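Local coordinates for protein dual function macrocyclase-peptidase POPB (Galerina marginata, PDB 5N4B) that cleaves peptide bonds after prolyl residues and macrocyclises peptides in the biosynthesis of the amanitin toxins, as a serine peptidase of family S9A, at residues 18-23 and 37-42. The protein carries 1 engineered substitution. Sequence-based numbering, arbitrary orientation.
Sequences SDHVDT and PYQWLE
Ser18 N donates to Pro37 O at 2.9 Å, and the bond is nearly straight. Ser18 OG sits 3.4 Å from the same Pro37 O, a weak contact at most. In the other direction, Pro37 CA approaches Ser18 O at 3.5 Å, in a C-H...O contact. Beside these bonds, Ser18 CB flanks the Trp40 ring.

The second patch is the Gln39 chain laid over one face of the His20 ring. Gln39 CG lies 4.2 Å from the centroid of the His20 ring, almost on the ring normal, a CH-pi contact. Gln39 CB touches the same face. CG of His20 is anti to its own backbone N (chi1 -172°), which carries the imidazole across to the glutamine chain. The chain bends at chi2, so its amide turns off the ring, with the two planes 39° apart.

Several bonds position these groups. Ser18 OG accepts from His20 N and closes an ST turn. A water joins Ser18 OG to Gln39 OE1, donating to the latter at 2.6 Å. His20 NE2 donates to Asp22 OD1 over 2.7 Å, from above the carboxylate plane. Gln39 NE2 donates to Glu42 OE1 at 3.0 Å. Glu42 OE2 also forms salt bridges with Lys610 and Lys672. Backbone bonds from His20 to Asp36 and from Asp22 to Val34 continue the pairing along the two-stranded hairpin of 21-26 and 30-35.

The contact thus joins the lead-in to this surface hairpin with the 3-10 turn that follows it, away from the catalytic residues. It combines a short backbone bond and a water bridge with the aliphatic part of Gln39 packed on the imidazole. The carboxylate of Asp22 fixes the rotation of the His20 ring and would probably favour a protonated imidazole.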
loop_
_atom_site.group_PDB
_atom_site.type_symbol
_atom_site.label_atom_id
_atom_site.label_comp_id
_atom_site.label_asym_id
_atom_site.label_seq_id
_atom_site.Cartn_x
_atom_site.Cartn_y
_atom_site.Cartn_z
ATOM N N SER A 18 18.232 -24.261 -18.728
ATOM C CA SER A 18 19.558 -23.890 -19.173
ATOM C C SER A 18 20.616 -24.466 -18.250
ATOM O O SER A 18 20.332 -25.039 -17.193
ATOM C CB SER A 18 19.682 -22.388 -19.263
ATOM O OG SER A 18 19.932 -21.859 -17.968
ATOM N N ASP A 19 21.870 -24.334 -18.682
ATOM C CA ASP A 19 22.993 -24.776 -17.871
ATOM C C ASP A 19 23.598 -23.648 -17.016
ATOM O O ASP A 19 24.685 -23.820 -16.458
ATOM C CB ASP A 19 24.064 -25.440 -18.770
ATOM C CG ASP A 19 24.838 -24.450 -19.622
ATOM O OD1 ASP A 19 24.490 -23.255 -19.675
ATOM O OD2 ASP A 19 25.829 -24.878 -20.271
ATOM N N HIS A 20 22.880 -22.532 -16.848
ATOM C CA HIS A 20 23.394 -21.393 -16.087
ATOM C C HIS A 20 23.622 -21.764 -14.626
ATOM O O HIS A 20 22.764 -22.364 -13.975
ATOM C CB HIS A 20 22.406 -20.231 -16.154
ATOM C CG HIS A 20 22.929 -18.971 -15.562
ATOM N ND1 HIS A 20 23.526 -17.980 -16.315
ATOM C CD2 HIS A 20 22.978 -18.549 -14.278
ATOM C CE1 HIS A 20 23.916 -17.003 -15.512
ATOM N NE2 HIS A 20 23.598 -17.329 -14.272
ATOM N N VAL A 21 24.769 -21.367 -14.098
ATOM C CA VAL A 21 25.110 -21.556 -12.696
ATOM C C VAL A 21 25.668 -20.241 -12.192
ATOM O O VAL A 21 26.519 -19.628 -12.849
ATOM C CB VAL A 21 26.137 -22.693 -12.479
ATOM C CG1 VAL A 21 26.508 -22.798 -10.982
ATOM C CG2 VAL A 21 25.600 -24.002 -12.946
ATOM N N ASP A 22 25.209 -19.821 -11.019
ATOM C CA ASP A 22 25.785 -18.695 -10.313
ATOM C C ASP A 22 26.474 -19.225 -9.074
ATOM O O ASP A 22 25.964 -20.141 -8.426
ATOM C CB ASP A 22 24.696 -17.718 -9.864
ATOM C CG ASP A 22 23.893 -17.160 -11.024
ATOM O OD1 ASP A 22 24.522 -16.471 -11.850
ATOM O OD2 ASP A 22 22.649 -17.365 -11.045
ATOM N N THR A 23 27.626 -18.644 -8.746
ATOM C CA THR A 23 28.398 -19.060 -7.587
ATOM C C THR A 23 28.362 -17.957 -6.544
ATOM O O THR A 23 28.640 -16.792 -6.839
ATOM C CB THR A 23 29.833 -19.436 -7.972
ATOM O OG1 THR A 23 29.787 -20.553 -8.867
ATOM C CG2 THR A 23 30.637 -19.820 -6.724
ATOM N N PRO A 37 18.506 -22.760 -13.802
ATOM C CA PRO A 37 18.100 -23.232 -15.128
ATOM C C PRO A 37 17.027 -22.395 -15.755
ATOM O O PRO A 37 16.779 -22.524 -16.965
ATOM C CB PRO A 37 17.610 -24.674 -14.864
ATOM C CG PRO A 37 17.292 -24.694 -13.420
ATOM C CD PRO A 37 18.272 -23.764 -12.762
ATOM N N TYR A 38 16.328 -21.570 -14.955
ATOM C CA TYR A 38 15.280 -20.696 -15.467
ATOM C C TYR A 38 15.719 -19.229 -15.495
ATOM O O TYR A 38 14.874 -18.318 -15.527
ATOM C CB TYR A 38 13.957 -20.903 -14.691
ATOM C CG TYR A 38 13.553 -22.376 -14.713
ATOM C CD1 TYR A 38 13.333 -23.055 -15.912
ATOM C CD2 TYR A 38 13.432 -23.099 -13.520
ATOM C CE1 TYR A 38 13.009 -24.384 -15.916
ATOM C CE2 TYR A 38 13.111 -24.418 -13.533
ATOM C CZ TYR A 38 12.898 -25.070 -14.706
ATOM O OH TYR A 38 12.605 -26.435 -14.690
ATOM N N GLN A 39 17.027 -18.983 -15.524
ATOM C CA GLN A 39 17.519 -17.610 -15.651
ATOM C C GLN A 39 16.906 -16.921 -16.852
ATOM O O GLN A 39 16.658 -15.711 -16.816
ATOM C CB GLN A 39 19.056 -17.597 -15.723
ATOM C CG GLN A 39 19.645 -16.173 -15.843
ATOM C CD GLN A 39 19.527 -15.609 -17.252
ATOM O OE1 GLN A 39 19.658 -16.343 -18.236
ATOM N NE2 GLN A 39 19.243 -14.302 -17.366
ATOM N N TRP A 40 16.638 -17.676 -17.918
ATOM C CA TRP A 40 16.109 -17.117 -19.156
ATOM C C TRP A 40 14.706 -16.540 -18.990
ATOM O O TRP A 40 14.298 -15.702 -19.789
ATOM C CB TRP A 40 16.178 -18.141 -20.285
ATOM C CG TRP A 40 15.386 -19.372 -20.054
ATOM C CD1 TRP A 40 15.791 -20.492 -19.407
ATOM C CD2 TRP A 40 14.045 -19.583 -20.465
ATOM N NE1 TRP A 40 14.748 -21.409 -19.393
ATOM C CE2 TRP A 40 13.675 -20.875 -20.045
ATOM C CE3 TRP A 40 13.115 -18.814 -21.173
ATOM C CZ2 TRP A 40 12.424 -21.419 -20.313
ATOM C CZ3 TRP A 40 11.871 -19.353 -21.429
ATOM C CH2 TRP A 40 11.530 -20.639 -20.996
ATOM N N LEU A 41 13.977 -16.917 -17.946
ATOM C CA LEU A 41 12.666 -16.336 -17.667
ATOM C C LEU A 41 12.767 -14.948 -17.091
ATOM O O LEU A 41 11.730 -14.317 -16.866
ATOM C CB LEU A 41 11.854 -17.270 -16.749
ATOM C CG LEU A 41 11.286 -18.477 -17.488
ATOM C CD1 LEU A 41 10.704 -19.525 -16.518
ATOM C CD2 LEU A 41 10.174 -18.046 -18.466
ATOM N N GLU A 42 13.975 -14.446 -16.843
ATOM C CA GLU A 42 14.163 -13.045 -16.477
ATOM C C GLU A 42 13.981 -12.115 -17.668
ATOM O O GLU A 42 13.884 -10.893 -17.465
ATOM C CB GLU A 42 15.558 -12.790 -15.920
ATOM C CG GLU A 42 15.848 -13.494 -14.622
ATOM C CD GLU A 42 17.318 -13.536 -14.256
ATOM O OE1 GLU A 42 18.186 -12.881 -14.901
ATOM O OE2 GLU A 42 17.642 -14.223 -13.271
HETATM O O HOH W 1 19.800 -18.844 -18.885
#